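Local coordinates for protein Adenylate/guanylate cyclase/hydrolase, alpha/beta fold family (Ruegeria pomeroyi, PDB 3MR7) that probably makes cyclic AMP from ATP through this cyclase catalytic domain, the first part of a longer chain that also carries an alpha/beta-hydrolase family region, at residues A9-D14 and Y96-N101; F150-L155 and P164-Q169. One frame throughout, in Å; residues are numbered along the deposited sequence.

Interaction 1: residues A9-D14 and Y96-N101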
loop_
_atom_site.group_PDB
_atom_site.type_symbol
_atom_site.label_atom_id
_atom_site.label_comp_id
_atom_site.label_asym_id
_atom_site.label_seq_id
_atom_site.Cartn_x
_atom_site.Cartn_y
_atom_site.Cartn_z
ATOM N N ALA A 9 -17.695 -12.658 5.885
ATOM C CA ALA A 9 -16.885 -11.551 6.329
ATOM C C ALA A 9 -15.436 -11.883 5.992
ATOM O O ALA A 9 -14.854 -12.796 6.552
ATOM C CB ALA A 9 -17.053 -11.361 7.813
ATOM N N ILE A 10 -14.863 -11.148 5.060
ATOM C CA ILE A 10 -13.482 -11.339 4.682
ATOM C C ILE A 10 -12.615 -10.265 5.337
ATOM O O ILE A 10 -13.004 -9.097 5.411
ATOM C CB ILE A 10 -13.317 -11.251 3.168
ATOM C CG1 ILE A 10 -14.090 -12.367 2.507
ATOM C CG2 ILE A 10 -11.875 -11.368 2.774
ATOM C CD1 ILE A 10 -15.497 -12.058 2.343
ATOM N N LEU A 11 -11.439 -10.691 5.794
ATOM C CA LEU A 11 -10.453 -9.854 6.450
ATOM C C LEU A 11 -9.107 -10.054 5.748
ATOM O O LEU A 11 -8.632 -11.172 5.650
ATOM C CB LEU A 11 -10.386 -10.221 7.936
ATOM C CG LEU A 11 -9.152 -10.052 8.833
ATOM C CD1 LEU A 11 -7.968 -9.298 8.221
ATOM C CD2 LEU A 11 -9.559 -9.432 10.147
ATOM N N ALA A 12 -8.526 -8.971 5.226
ATOM C CA ALA A 12 -7.186 -9.011 4.643
ATOM C C ALA A 12 -6.226 -8.204 5.506
ATOM O O ALA A 12 -6.584 -7.140 6.012
ATOM C CB ALA A 12 -7.191 -8.473 3.195
ATOM N N ALA A 13 -5.002 -8.699 5.645
ATOM C CA ALA A 13 -3.944 -8.025 6.407
ATOM C C ALA A 13 -2.549 -8.175 5.797
ATOM O O ALA A 13 -2.224 -9.213 5.239
ATOM C CB ALA A 13 -3.943 -8.513 7.862
ATOM N N ASP A 14 -1.729 -7.139 5.931
ATOM C CA ASP A 14 -0.345 -7.140 5.441
ATOM C C ASP A 14 0.492 -6.342 6.428
ATOM O O ASP A 14 -0.034 -5.685 7.312
ATOM C CB ASP A 14 -0.269 -6.470 4.071
ATOM C CG ASP A 14 0.926 -6.934 3.215
ATOM O OD1 ASP A 14 1.908 -7.576 3.705
ATOM O OD2 ASP A 14 0.861 -6.614 2.001
ATOM N N TYR A 96 0.677 -3.544 11.252
ATOM C CA TYR A 96 -0.121 -4.169 10.215
ATOM C C TYR A 96 -1.127 -3.185 9.571
ATOM O O TYR A 96 -1.426 -2.139 10.144
ATOM C CB TYR A 96 -0.799 -5.390 10.792
ATOM C CG TYR A 96 0.187 -6.461 11.202
ATOM C CD1 TYR A 96 0.838 -7.235 10.252
ATOM C CD2 TYR A 96 0.463 -6.701 12.535
ATOM C CE1 TYR A 96 1.734 -8.215 10.627
ATOM C CE2 TYR A 96 1.341 -7.654 12.919
ATOM C CZ TYR A 96 1.981 -8.422 11.976
ATOM O OH TYR A 96 2.880 -9.391 12.395
ATOM N N ARG A 97 -1.589 -3.494 8.358
ATOM C CA ARG A 97 -2.744 -2.807 7.744
ATOM C C ARG A 97 -3.864 -3.834 7.683
ATOM O O ARG A 97 -3.594 -5.018 7.499
ATOM C CB ARG A 97 -2.418 -2.315 6.323
ATOM C CG ARG A 97 -1.508 -1.095 6.255
ATOM C CD ARG A 97 -1.504 -0.569 4.871
ATOM N NE ARG A 97 -1.183 -1.663 3.983
ATOM C CZ ARG A 97 0.034 -1.887 3.517
ATOM N NH1 ARG A 97 1.008 -1.051 3.833
ATOM N NH2 ARG A 97 0.278 -2.939 2.744
ATOM N N ILE A 98 -5.114 -3.421 7.851
ATOM C CA ILE A 98 -6.197 -4.402 7.785
ATOM C C ILE A 98 -7.397 -3.870 7.072
ATOM O O ILE A 98 -7.799 -2.747 7.300
ATOM C CB ILE A 98 -6.628 -4.891 9.166
ATOM C CG1 ILE A 98 -5.461 -5.603 9.857
ATOM C CG2 ILE A 98 -7.828 -5.818 9.043
ATOM C CD1 ILE A 98 -5.652 -5.825 11.329
ATOM N N GLY A 99 -7.933 -4.685 6.174
ATOM C CA GLY A 99 -9.183 -4.406 5.487
ATOM C C GLY A 99 -10.215 -5.495 5.757
ATOM O O GLY A 99 -9.904 -6.660 5.961
ATOM N N ILE A 100 -11.470 -5.110 5.785
ATOM C CA ILE A 100 -12.534 -6.057 6.061
ATOM C C ILE A 100 -13.681 -5.705 5.150
ATOM O O ILE A 100 -13.979 -4.548 5.000
ATOM C CB ILE A 100 -13.012 -5.927 7.499
ATOM C CG1 ILE A 100 -11.860 -6.229 8.442
ATOM C CG2 ILE A 100 -14.159 -6.880 7.746
ATOM C CD1 ILE A 100 -12.223 -6.122 9.862
ATOM N N ASN A 101 -14.311 -6.691 4.527
ATOM C CA ASN A 101 -15.447 -6.420 3.653
ATOM C C ASN A 101 -16.483 -7.527 3.790
ATOM O O ASN A 101 -16.257 -8.492 4.500
ATOM C CB ASN A 101 -14.977 -6.279 2.209
ATOM C CG ASN A 101 -16.113 -5.978 1.255
ATOM O OD1 ASN A 101 -17.041 -5.247 1.593
ATOM N ND2 ASN A 101 -16.051 -6.543 0.057
#
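I98 packs against L11 and A13 where strands 9-14 and 96-101 run antiparallel, and its side chain is worth following outward. I98 CB lies 3.9 Å from the carbonyl O of A12. There the chain forks. With CG2 anti to the backbone N and CG1 beside it (chi1 -62°), the CG2 methyl turns over the neighbouring strand and meets CD1 of L11 at 3.6 Å, while CG1 reaches CB of A13 at 3.8 Å. CD1 continues away from the sheet on that face; the side chain as a whole touches A74 and Q78 of helix 67-84. Beside it, I100 CD1 and L11 CD2 come within 4.3 Å, extending the same greasy face.

The backbones are joined by paired N-H...O bonds at I10-N101, A12-G99 and D14-R97; the straightest runs from G99 N to A12 O at 2.8 Å. At the end of the pair, D14 O also comes to the edge of the Y96 ring, 3.4 Å from CD1. On the face of the sheet away from I98, the side chains of D14 and R97 lie side by side, pointing the same way. The carboxylate and guanidinium planes stand 78° apart, and D14 OD2 is 3.8 Å from R97 NH2, a long salt bridge; each has a stronger mate elsewhere, R97 NE in E124 and D14 OD1 in S19 of the second subunit.

This pair belongs to the central sheet of the class III cyclase fold, close to the centre of the chain. Strand 59-64 bonds to the outer side of 9-14 and strand 132-135 to that of 96-101. Helix 67-84 covers I98 and I100, whereas helix 115-126 lies against I10, A12, D14 and N101 on the opposite face.

Interaction 2: residues F150-L155 and P164-Q169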
loop_
_atom_site.group_PDB
_atom_site.type_symbol
_atom_site.label_atom_id
_atom_site.label_comp_id
_atom_site.label_asym_id
_atom_site.label_seq_id
_atom_site.Cartn_x
_atom_site.Cartn_y
_atom_site.Cartn_z
ATOM N N PHE A 150 -15.362 5.263 13.754
ATOM C CA PHE A 150 -14.852 5.222 12.398
ATOM C C PHE A 150 -15.139 6.521 11.709
ATOM O O PHE A 150 -16.077 7.205 12.060
ATOM C CB PHE A 150 -15.507 4.092 11.608
ATOM C CG PHE A 150 -14.963 2.762 11.948
ATOM C CD1 PHE A 150 -14.110 2.115 11.082
ATOM C CD2 PHE A 150 -15.245 2.190 13.174
ATOM C CE1 PHE A 150 -13.584 0.895 11.407
ATOM C CE2 PHE A 150 -14.721 0.989 13.509
ATOM C CZ PHE A 150 -13.879 0.327 12.624
ATOM N N THR A 151 -14.335 6.822 10.702
ATOM C CA THR A 151 -14.450 8.029 9.946
ATOM C C THR A 151 -14.608 7.741 8.461
ATOM O O THR A 151 -13.788 7.043 7.883
ATOM C CB THR A 151 -13.159 8.760 10.064
ATOM O OG1 THR A 151 -12.961 9.086 11.435
ATOM C CG2 THR A 151 -13.189 10.011 9.205
ATOM N N ASP A 152 -15.648 8.303 7.853
ATOM C CA ASP A 152 -15.877 8.189 6.428
ATOM C C ASP A 152 -14.616 8.662 5.705
ATOM O O ASP A 152 -14.053 9.690 6.029
ATOM C CB ASP A 152 -17.124 9.012 6.031
ATOM C CG ASP A 152 -17.517 8.860 4.565
ATOM O OD1 ASP A 152 -16.656 8.603 3.689
ATOM O OD2 ASP A 152 -18.721 9.027 4.279
ATOM N N LEU A 153 -14.170 7.886 4.730
ATOM C CA LEU A 153 -12.969 8.192 3.975
ATOM C C LEU A 153 -13.315 8.541 2.538
ATOM O O LEU A 153 -12.454 8.914 1.772
ATOM C CB LEU A 153 -12.081 6.961 3.947
ATOM C CG LEU A 153 -10.677 7.243 4.402
ATOM C CD1 LEU A 153 -10.773 8.019 5.692
ATOM C CD2 LEU A 153 -9.933 5.944 4.576
ATOM N N GLY A 154 -14.572 8.373 2.161
ATOM C CA GLY A 154 -14.967 8.623 0.799
ATOM C C GLY A 154 -14.921 7.393 -0.086
ATOM O O GLY A 154 -14.917 6.248 0.389
ATOM N N LEU A 155 -14.910 7.640 -1.390
ATOM C CA LEU A 155 -15.043 6.582 -2.370
ATOM C C LEU A 155 -13.701 6.076 -2.846
ATOM O O LEU A 155 -12.702 6.799 -2.887
ATOM C CB LEU A 155 -15.893 7.041 -3.550
ATOM C CG LEU A 155 -17.262 7.548 -3.077
ATOM C CD1 LEU A 155 -18.051 8.008 -4.252
ATOM C CD2 LEU A 155 -18.031 6.478 -2.333
ATOM N N PRO A 164 -17.224 2.105 -7.372
ATOM C CA PRO A 164 -16.373 2.391 -6.211
ATOM C C PRO A 164 -17.056 2.109 -4.864
ATOM O O PRO A 164 -18.278 2.025 -4.791
ATOM C CB PRO A 164 -16.098 3.885 -6.353
ATOM C CG PRO A 164 -17.153 4.395 -7.262
ATOM C CD PRO A 164 -17.386 3.285 -8.227
ATOM N N ILE A 165 -16.264 1.978 -3.801
ATOM C CA ILE A 165 -16.792 1.608 -2.497
ATOM C C ILE A 165 -16.534 2.729 -1.512
ATOM O O ILE A 165 -15.497 3.365 -1.569
ATOM C CB ILE A 165 -16.122 0.304 -1.979
ATOM C CG1 ILE A 165 -16.813 -0.909 -2.577
ATOM C CG2 ILE A 165 -16.223 0.184 -0.491
ATOM C CD1 ILE A 165 -16.398 -1.225 -3.943
ATOM N N ARG A 166 -17.484 2.973 -0.615
ATOM C CA ARG A 166 -17.313 3.957 0.439
ATOM C C ARG A 166 -16.584 3.265 1.587
ATOM O O ARG A 166 -17.003 2.223 2.060
ATOM C CB ARG A 166 -18.661 4.558 0.870
ATOM C CG ARG A 166 -18.590 5.476 2.096
ATOM C CD ARG A 166 -19.708 6.570 2.138
ATOM N NE ARG A 166 -19.266 7.858 1.582
ATOM C CZ ARG A 166 -19.637 8.330 0.397
ATOM N NH1 ARG A 166 -20.482 7.635 -0.354
ATOM N NH2 ARG A 166 -19.177 9.496 -0.038
ATOM N N VAL A 167 -15.475 3.855 2.009
ATOM C CA VAL A 167 -14.569 3.237 2.951
ATOM C C VAL A 167 -14.506 4.003 4.272
ATOM O O VAL A 167 -14.337 5.228 4.304
ATOM C CB VAL A 167 -13.164 3.129 2.299
ATOM C CG1 VAL A 167 -12.109 2.714 3.294
ATOM C CG2 VAL A 167 -13.222 2.158 1.111
ATOM N N TRP A 168 -14.657 3.264 5.362
ATOM C CA TRP A 168 -14.601 3.840 6.696
ATOM C C TRP A 168 -13.340 3.344 7.356
ATOM O O TRP A 168 -12.928 2.190 7.162
ATOM C CB TRP A 168 -15.797 3.375 7.504
ATOM C CG TRP A 168 -17.076 3.856 6.942
ATOM C CD1 TRP A 168 -17.743 3.352 5.865
ATOM C CD2 TRP A 168 -17.850 4.947 7.423
ATOM N NE1 TRP A 168 -18.886 4.064 5.644
ATOM C CE2 TRP A 168 -18.978 5.053 6.585
ATOM C CE3 TRP A 168 -17.708 5.843 8.497
ATOM C CZ2 TRP A 168 -19.960 6.033 6.774
ATOM C CZ3 TRP A 168 -18.676 6.805 8.687
ATOM C CH2 TRP A 168 -19.789 6.904 7.828
ATOM N N GLN A 169 -12.734 4.209 8.151
ATOM C CA GLN A 169 -11.468 3.888 8.783
ATOM C C GLN A 169 -11.414 4.204 10.259
ATOM O O GLN A 169 -11.935 5.208 10.734
ATOM C CB GLN A 169 -10.321 4.625 8.088
ATOM C CG GLN A 169 -8.944 4.253 8.613
ATOM C CD GLN A 169 -7.853 4.982 7.886
ATOM O OE1 GLN A 169 -7.709 6.195 8.036
ATOM N NE2 GLN A 169 -7.080 4.258 7.077
HETATM O O HOH W 1 -10.464 7.692 12.550
#
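W168 offers one face of its indole to D152: CA sits above it toward the rim, and CB makes a CH-pi contact, 3.9 Å from the centroid of the six-membered ring and 15° off its normal. F150 O lies at the edge of the indole, near its plane, and the edge of the F150 ring in turn meets the backbone C of W168. H139 also stacks with the indole, whose NE1 bonds to D136. The R166 guanidinium has CD2 of L155 over one face, 3.4 Å from NH1, and the D152 carboxylate at its edge.

D152 CG swings anti to the backbone N (chi1 -175°), which brings OD2 to 3.0 Å from R166 NE on the syn side. R166 was modelled in two conformers, so this salt bridge describes one of them. D152 OD1 also accepts from G154 N, an Asx turn within a beta bulge that shifts the register by one; at the G154 backbone angles a CB would press on the L153 carbonyl O, which suits a glycine. With an alanine in place of D152, R166 would probably be left without its carboxylate mate and G154 N without its acceptor.

T151 and Q169 pair through backbone bonds, and V167 N meets G154 O at 2.9 Å. One side chain thus serves indole, arginine and turn, and its charge probably adds to the backbone bonds across the bulged hairpin.

In the fold
Interaction 1 is core and interaction 2 surface: the first lies about 2 Å from the centre of the chain and the second about 15 Å, centre to centre. Their nearest atoms stay about 6 Å apart, yet both belong to one sheet, with strand 132-135 bonded to 96-107 on one side and to 161-170 on the other. Helix 115-126 touches both. The central pair joins strands far apart in sequence by regular backbone hydrogen bonding, with aliphatic and small side chains on its faces. The hairpin of 150-155 and 164-169 closes over a short loop, has its register shifted by a bulge, and relies more on the indole face of W168 and a salt bridge.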